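Local coordinates for choline kinase (Streptococcus pneumoniae, PDB 4R78), which probably phosphorylates choline with ATP, as a choline kinase of protein kinase-like fold, and here binds AMP in its nucleotide pocket, at residues A[63-68]-A[214-219]; A[67-72]-A[279-284]. One frame throughout, in Å; residues are numbered along the deposited sequence.

Both interactions begin on one run of chain, strand 61-66 and the loop that follows it toward helix 77-87, and they share Phe67 and Gly68. Interaction 1 (63-68 with 214-219) is buried: it joins the five-stranded antiparallel sheet to the loop between strand 210-212 and helix 223-233, beside AMP. Interaction 2 (67-72 with 279-284) lies at the surface, its centre about 13 Å from that of interaction 1, where the same loop meets the C-terminal end of helix 257-280. Their partners come later in the chain, 214-219 before 279-284. Both contacts bridge the sheet-bearing and helical lobes, a buried one at the nucleotide cleft and a lighter, partly water-mediated one at the surface.

Interaction 1 (A[63-68]-A[214-219]); sequences IVKFFG and DWEYSS. With AMP (adenosine monophosphate), chain C; MES (2-(N-morpholino)-ethanesulfonic acid), chain B.
Lys65 NZ sits among three anions: the carboxylates of Asp214 and Glu216 and the sulfonate of a MES molecule probably taken from the crystallisation liquor. With CG anti to the backbone N (chi1 -166°) and the chain extended beyond it, the lysine spans from strand 61-66 to the 214-219 loop. Its two salt bridges are long and weak as hydrogen bonds, NZ lying 3.2 Å from Asp214 OD2 and 3.4 Å from Glu216 OE1. Closer is MES O1S, 2.8 Å from Lys65 NZ; Tyr217 OH donates to O3S of the same sulfonate, at 2.9 Å. Lys106 pairs with the other oxygens, Asp214 OD1 and Glu216 OE2. Glu216 CG lies over one face of the Phe67 ring, offset toward the rim, in a CH-pi contact 4.0 Å from the centroid, while the bend at chi2 (64°) turns the carboxylate back toward Lys65 NZ. Beside the polar cluster lies AMP, with Ile63 CG1 3.6 Å from its adenine C5. Asp214 OD2 makes a close approach to AMP O5', at 3.0 Å. Lys65 and Asp214 recall the nucleotide-site Lys and the DFG-type Asp of the protein kinase-like fold. Two lysines thus share two carboxylates and hold the acids in place, yet Lys65 NZ still reaches an outside anion, the sulfonate, which may stand in for a phosphate-like group.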
loop_
_atom_site.group_PDB
_atom_site.type_symbol
_atom_site.label_atom_id
_atom_site.label_comp_id
_atom_site.label_asym_id
_atom_site.label_seq_id
_atom_site.Cartn_x
_atom_site.Cartn_y
_atom_site.Cartn_z
ATOM N N ILE A 63 -17.106 3.240 4.020
ATOM C CA ILE A 63 -15.801 3.767 3.632
ATOM C C ILE A 63 -15.530 3.336 2.193
ATOM O O ILE A 63 -15.641 2.157 1.861
ATOM C CB ILE A 63 -14.687 3.263 4.593
ATOM C CG1 ILE A 63 -14.813 3.934 5.972
ATOM C CG2 ILE A 63 -13.292 3.452 3.985
ATOM C CD1 ILE A 63 -14.549 5.444 5.992
ATOM N N VAL A 64 -15.195 4.302 1.344
ATOM C CA VAL A 64 -14.990 4.045 -0.077
ATOM C C VAL A 64 -13.560 4.390 -0.487
ATOM O O VAL A 64 -13.051 5.467 -0.157
ATOM C CB VAL A 64 -16.007 4.828 -0.951
ATOM C CG1 VAL A 64 -15.816 4.506 -2.424
ATOM C CG2 VAL A 64 -17.439 4.514 -0.528
ATOM N N LYS A 65 -12.904 3.463 -1.179
ATOM C CA LYS A 65 -11.635 3.771 -1.820
ATOM C C LYS A 65 -11.766 3.655 -3.334
ATOM O O LYS A 65 -11.966 2.565 -3.876
ATOM C CB LYS A 65 -10.499 2.890 -1.300
ATOM C CG LYS A 65 -9.131 3.427 -1.692
ATOM C CD LYS A 65 -7.989 2.641 -1.072
ATOM C CE LYS A 65 -6.657 3.307 -1.402
ATOM N NZ LYS A 65 -5.493 2.590 -0.803
ATOM N N PHE A 66 -11.679 4.800 -4.000
ATOM C CA PHE A 66 -11.703 4.874 -5.452
ATOM C C PHE A 66 -10.241 4.838 -5.902
ATOM O O PHE A 66 -9.563 5.870 -5.919
ATOM C CB PHE A 66 -12.372 6.186 -5.874
ATOM C CG PHE A 66 -12.877 6.206 -7.298
ATOM C CD1 PHE A 66 -12.083 5.766 -8.359
ATOM C CD2 PHE A 66 -14.142 6.715 -7.581
ATOM C CE1 PHE A 66 -12.556 5.804 -9.671
ATOM C CE2 PHE A 66 -14.624 6.762 -8.889
ATOM C CZ PHE A 66 -13.828 6.305 -9.937
ATOM N N PHE A 67 -9.757 3.648 -6.247
ATOM C CA PHE A 67 -8.337 3.446 -6.547
ATOM C C PHE A 67 -8.069 3.255 -8.042
ATOM O O PHE A 67 -6.915 3.217 -8.473
ATOM C CB PHE A 67 -7.804 2.227 -5.781
ATOM C CG PHE A 67 -8.464 0.933 -6.177
ATOM C CD1 PHE A 67 -9.548 0.442 -5.456
ATOM C CD2 PHE A 67 -8.017 0.217 -7.288
ATOM C CE1 PHE A 67 -10.174 -0.747 -5.830
ATOM C CE2 PHE A 67 -8.639 -0.967 -7.671
ATOM C CZ PHE A 67 -9.718 -1.449 -6.942
ATOM N N GLY A 68 -9.136 3.116 -8.824
ATOM C CA GLY A 68 -9.021 2.683 -10.214
ATOM C C GLY A 68 -8.561 3.688 -11.250
ATOM O O GLY A 68 -8.155 3.286 -12.343
ATOM N N ASP A 214 -6.406 -1.763 3.181
ATOM C CA ASP A 214 -5.939 -1.259 1.887
ATOM C C ASP A 214 -4.909 -2.172 1.226
ATOM O O ASP A 214 -3.738 -1.821 1.053
ATOM C CB ASP A 214 -5.473 0.200 1.996
ATOM C CG ASP A 214 -6.632 1.178 2.154
ATOM O OD1 ASP A 214 -7.810 0.753 2.147
ATOM O OD2 ASP A 214 -6.361 2.388 2.272
ATOM N N TRP A 215 -5.392 -3.348 0.845
ATOM C CA TRP A 215 -4.577 -4.392 0.245
ATOM C C TRP A 215 -4.507 -4.298 -1.283
ATOM O O TRP A 215 -4.202 -5.287 -1.947
ATOM C CB TRP A 215 -5.123 -5.759 0.676
ATOM C CG TRP A 215 -4.974 -6.014 2.150
ATOM C CD1 TRP A 215 -5.695 -5.450 3.163
ATOM C CD2 TRP A 215 -4.034 -6.895 2.769
ATOM N NE1 TRP A 215 -5.264 -5.925 4.380
ATOM C CE2 TRP A 215 -4.242 -6.815 4.165
ATOM C CE3 TRP A 215 -3.030 -7.739 2.279
ATOM C CZ2 TRP A 215 -3.482 -7.554 5.079
ATOM C CZ3 TRP A 215 -2.275 -8.474 3.185
ATOM C CH2 TRP A 215 -2.512 -8.380 4.570
ATOM N N GLU A 216 -4.751 -3.109 -1.837
ATOM C CA GLU A 216 -4.794 -2.926 -3.298
ATOM C C GLU A 216 -3.519 -3.328 -4.033
ATOM O O GLU A 216 -3.565 -3.647 -5.219
ATOM C CB GLU A 216 -5.151 -1.481 -3.672
ATOM C CG GLU A 216 -6.630 -1.137 -3.519
ATOM C CD GLU A 216 -7.116 -1.227 -2.080
ATOM O OE1 GLU A 216 -6.415 -0.711 -1.183
ATOM O OE2 GLU A 216 -8.191 -1.825 -1.856
ATOM N N TYR A 217 -2.386 -3.295 -3.335
ATOM C CA TYR A 217 -1.107 -3.643 -3.946
ATOM C C TYR A 217 -0.651 -5.057 -3.623
ATOM O O TYR A 217 0.403 -5.492 -4.104
ATOM C CB TYR A 217 -0.035 -2.627 -3.547
ATOM C CG TYR A 217 -0.347 -1.228 -4.022
ATOM C CD1 TYR A 217 -0.022 -0.822 -5.317
ATOM C CD2 TYR A 217 -0.987 -0.317 -3.183
ATOM C CE1 TYR A 217 -0.320 0.463 -5.760
ATOM C CE2 TYR A 217 -1.287 0.970 -3.615
ATOM C CZ TYR A 217 -0.950 1.349 -4.904
ATOM O OH TYR A 217 -1.243 2.626 -5.332
ATOM N N SER A 218 -1.452 -5.779 -2.839
ATOM C CA SER A 218 -1.038 -7.096 -2.338
ATOM C C SER A 218 -0.648 -8.050 -3.467
ATOM O O SER A 218 -1.279 -8.086 -4.532
ATOM C CB SER A 218 -2.095 -7.722 -1.413
ATOM O OG SER A 218 -3.237 -8.177 -2.127
ATOM N N SER A 219 0.406 -8.819 -3.219
ATOM C CA SER A 219 1.045 -9.598 -4.260
ATOM C C SER A 219 2.019 -10.569 -3.624
ATOM O O SER A 219 2.396 -10.410 -2.457
ATOM C CB SER A 219 1.807 -8.657 -5.201
ATOM O OG SER A 219 2.281 -9.342 -6.341
HETATM P P AMP C . -5.322 5.419 3.744
HETATM O O1P AMP C . -4.490 5.152 2.513
HETATM O O2P AMP C . -5.300 6.854 4.212
HETATM O O3P AMP C . -5.144 4.402 4.845
HETATM O "O5'" AMP C . -6.843 5.193 3.265
HETATM C "C5'" AMP C . -7.815 4.675 4.172
HETATM C "C4'" AMP C . -8.020 5.650 5.324
HETATM O "O4'" AMP C . -9.418 5.785 5.603
HETATM C "C3'" AMP C . -7.358 5.152 6.599
HETATM O "O3'" AMP C . -6.142 5.862 6.860
HETATM C "C2'" AMP C . -8.380 5.382 7.695
HETATM O "O2'" AMP C . -8.123 6.613 8.369
HETATM C "C1'" AMP C . -9.713 5.509 6.979
HETATM N N9 AMP C . -10.491 4.247 7.105
HETATM C C8 AMP C . -10.331 3.146 6.345
HETATM N N7 AMP C . -11.192 2.160 6.697
HETATM C C5 AMP C . -11.938 2.634 7.707
HETATM C C6 AMP C . -13.041 2.111 8.544
HETATM N N6 AMP C . -13.512 0.856 8.349
HETATM N N1 AMP C . -13.555 2.924 9.497
HETATM C C2 AMP C . -13.088 4.173 9.694
HETATM N N3 AMP C . -12.086 4.713 8.968
HETATM C C4 AMP C . -11.478 4.009 7.976
HETATM O O1 MES B . 3.706 6.017 -1.380
HETATM C C2 MES B . 2.559 6.802 -1.642
HETATM C C3 MES B . 1.682 5.966 -2.545
HETATM N N4 MES B . 1.382 4.729 -1.842
HETATM C C5 MES B . 2.311 4.078 -0.912
HETATM C C6 MES B . 3.408 5.015 -0.416
HETATM C C7 MES B . 0.113 4.074 -2.140
HETATM C C8 MES B . -0.987 4.714 -1.293
HETATM S S MES B . -2.471 4.291 -1.917
HETATM O O1S MES B . -2.789 2.897 -1.538
HETATM O O2S MES B . -3.502 5.188 -1.352
HETATM O O3S MES B . -2.423 4.409 -3.393
#

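Interaction 2 (A[67-72]-A[279-284]); sequences FGKGTE and EEQGED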
loop_
_atom_site.group_PDB
_atom_site.type_symbol
_atom_site.label_atom_id
_atom_site.label_comp_id
_atom_site.label_asym_id
_atom_site.label_seq_id
_atom_site.Cartn_x
_atom_site.Cartn_y
_atom_site.Cartn_z
ATOM N N PHE A 67 -9.757 3.648 -6.247
ATOM C CA PHE A 67 -8.337 3.446 -6.547
ATOM C C PHE A 67 -8.069 3.255 -8.042
ATOM O O PHE A 67 -6.915 3.217 -8.473
ATOM C CB PHE A 67 -7.804 2.227 -5.781
ATOM C CG PHE A 67 -8.464 0.933 -6.177
ATOM C CD1 PHE A 67 -9.548 0.442 -5.456
ATOM C CD2 PHE A 67 -8.017 0.217 -7.288
ATOM C CE1 PHE A 67 -10.174 -0.747 -5.830
ATOM C CE2 PHE A 67 -8.639 -0.967 -7.671
ATOM C CZ PHE A 67 -9.718 -1.449 -6.942
ATOM N N GLY A 68 -9.136 3.116 -8.824
ATOM C CA GLY A 68 -9.021 2.683 -10.214
ATOM C C GLY A 68 -8.561 3.688 -11.250
ATOM O O GLY A 68 -8.155 3.286 -12.343
ATOM N N LYS A 69 -8.612 4.982 -10.928
ATOM C CA LYS A 69 -8.339 6.020 -11.932
ATOM C C LYS A 69 -6.926 5.942 -12.510
ATOM O O LYS A 69 -5.938 6.222 -11.821
ATOM C CB LYS A 69 -8.621 7.423 -11.379
ATOM C CG LYS A 69 -8.464 8.531 -12.416
ATOM C CD LYS A 69 -8.719 9.897 -11.807
ATOM C CE LYS A 69 -8.322 11.006 -12.759
ATOM N NZ LYS A 69 -8.688 12.343 -12.211
ATOM N N GLY A 70 -6.849 5.545 -13.778
ATOM C CA GLY A 70 -5.578 5.403 -14.486
ATOM C C GLY A 70 -4.643 4.323 -13.968
ATOM O O GLY A 70 -3.466 4.304 -14.323
ATOM N N THR A 71 -5.157 3.415 -13.142
ATOM C CA THR A 71 -4.318 2.379 -12.535
ATOM C C THR A 71 -4.570 0.976 -13.084
ATOM O O THR A 71 -4.090 -0.003 -12.516
ATOM C CB THR A 71 -4.469 2.343 -10.999
ATOM O OG1 THR A 71 -5.815 1.986 -10.658
ATOM C CG2 THR A 71 -4.119 3.693 -10.386
ATOM N N GLU A 72 -5.309 0.882 -14.192
ATOM C CA GLU A 72 -5.632 -0.405 -14.825
ATOM C C GLU A 72 -4.427 -1.332 -14.978
ATOM O O GLU A 72 -4.535 -2.537 -14.755
ATOM C CB GLU A 72 -6.252 -0.185 -16.211
ATOM C CG GLU A 72 -7.621 0.484 -16.216
ATOM C CD GLU A 72 -7.563 2.005 -16.275
ATOM O OE1 GLU A 72 -6.502 2.597 -15.992
ATOM O OE2 GLU A 72 -8.604 2.617 -16.602
ATOM N N GLU A 279 0.482 13.289 -10.203
ATOM C CA GLU A 279 0.444 14.730 -10.426
ATOM C C GLU A 279 0.044 15.079 -11.858
ATOM O O GLU A 279 -0.628 16.086 -12.081
ATOM C CB GLU A 279 1.759 15.392 -10.012
ATOM C CG GLU A 279 1.993 15.338 -8.502
ATOM C CD GLU A 279 3.154 16.195 -8.047
ATOM O OE1 GLU A 279 4.154 16.296 -8.784
ATOM O OE2 GLU A 279 3.071 16.772 -6.942
ATOM N N GLU A 280 0.427 14.237 -12.819
ATOM C CA GLU A 280 0.002 14.423 -14.213
ATOM C C GLU A 280 -1.516 14.331 -14.368
ATOM O O GLU A 280 -2.085 14.900 -15.301
ATOM C CB GLU A 280 0.704 13.428 -15.142
ATOM C CG GLU A 280 2.176 13.732 -15.319
ATOM C CD GLU A 280 2.835 13.007 -16.482
ATOM O OE1 GLU A 280 2.240 12.078 -17.069
ATOM O OE2 GLU A 280 3.979 13.381 -16.806
ATOM N N GLN A 281 -2.164 13.622 -13.447
ATOM C CA GLN A 281 -3.622 13.503 -13.448
ATOM C C GLN A 281 -4.312 14.621 -12.661
ATOM O O GLN A 281 -5.540 14.636 -12.550
ATOM C CB GLN A 281 -4.052 12.126 -12.943
ATOM C CG GLN A 281 -3.534 10.981 -13.797
ATOM C CD GLN A 281 -3.681 9.649 -13.116
ATOM O OE1 GLN A 281 -2.711 9.093 -12.599
ATOM N NE2 GLN A 281 -4.900 9.125 -13.100
ATOM N N GLY A 282 -3.525 15.551 -12.120
ATOM C CA GLY A 282 -4.077 16.762 -11.520
ATOM C C GLY A 282 -3.906 16.951 -10.025
ATOM O O GLY A 282 -4.289 17.994 -9.494
ATOM N N GLU A 283 -3.353 15.955 -9.336
ATOM C CA GLU A 283 -3.083 16.099 -7.904
ATOM C C GLU A 283 -1.784 16.865 -7.655
ATOM O O GLU A 283 -0.963 17.023 -8.561
ATOM C CB GLU A 283 -3.080 14.742 -7.193
ATOM C CG GLU A 283 -4.471 14.143 -7.033
ATOM C CD GLU A 283 -4.457 12.795 -6.345
ATOM O OE1 GLU A 283 -4.038 11.800 -6.978
ATOM O OE2 GLU A 283 -4.869 12.721 -5.169
ATOM N N ASP A 284 -1.625 17.354 -6.430
ATOM C CA ASP A 284 -0.477 18.171 -6.050
ATOM C C ASP A 284 0.073 17.638 -4.740
ATOM O O ASP A 284 -0.517 17.870 -3.693
ATOM C CB ASP A 284 -0.915 19.639 -5.889
ATOM C CG ASP A 284 0.179 20.539 -5.312
ATOM O OD1 ASP A 284 1.363 20.137 -5.277
ATOM O OD2 ASP A 284 -0.159 21.671 -4.896
HETATM O O HOH W 1 -6.902 12.657 -10.009
HETATM O O HOH W 2 -3.293 6.902 -10.975
#
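Direct polar contact between Lys69 and Gln281 is a single weak hydrogen bond: Gln281 NE2 donates a hydrogen bond to the backbone O of Lys69 over 3.3 Å, nearly straight at 167°. The glutamine side chain, extended beyond CG, brings its amide to the 67-72 loop.

Water completes the polar link. One molecule donates both to Lys69 O, at 2.9 Å, and to Gln281 OE1, at 2.8 Å, so both ends of the amide work toward the same carbonyl, NE2 directly and OE1 through water, which should limit the amide's rotation. A second water accepts from Lys69 NZ at 2.9 Å and makes a weak bond to Gln281 O.

One partner is a turn, the other a helix end. Gly68 to Thr71 form a type II beta turn closed by Thr71 N to Gly68 O, with Gly70 at positive phi (65°); Thr71 OG1 adds a bond to Phe67 O, 2.7 Å long. Facing this loop of the sheet-bearing lobe, helix 257-280 of the helical lobe ends in a Schellman motif, Gly282 taking positive phi (114°) as the chain leaves the helix.

Van der Waals contact is modest. The two side chains run past each other in opposite directions, the lysine methylenes lying alongside the amide nitrogen: Lys69 CG comes within 3.7 Å of Gln281 NE2. Gly70 CA stands 4.0 Å from the same NE2, and Gly70 O receives the hydroxyl of Tyr277, one helical turn before Gln281.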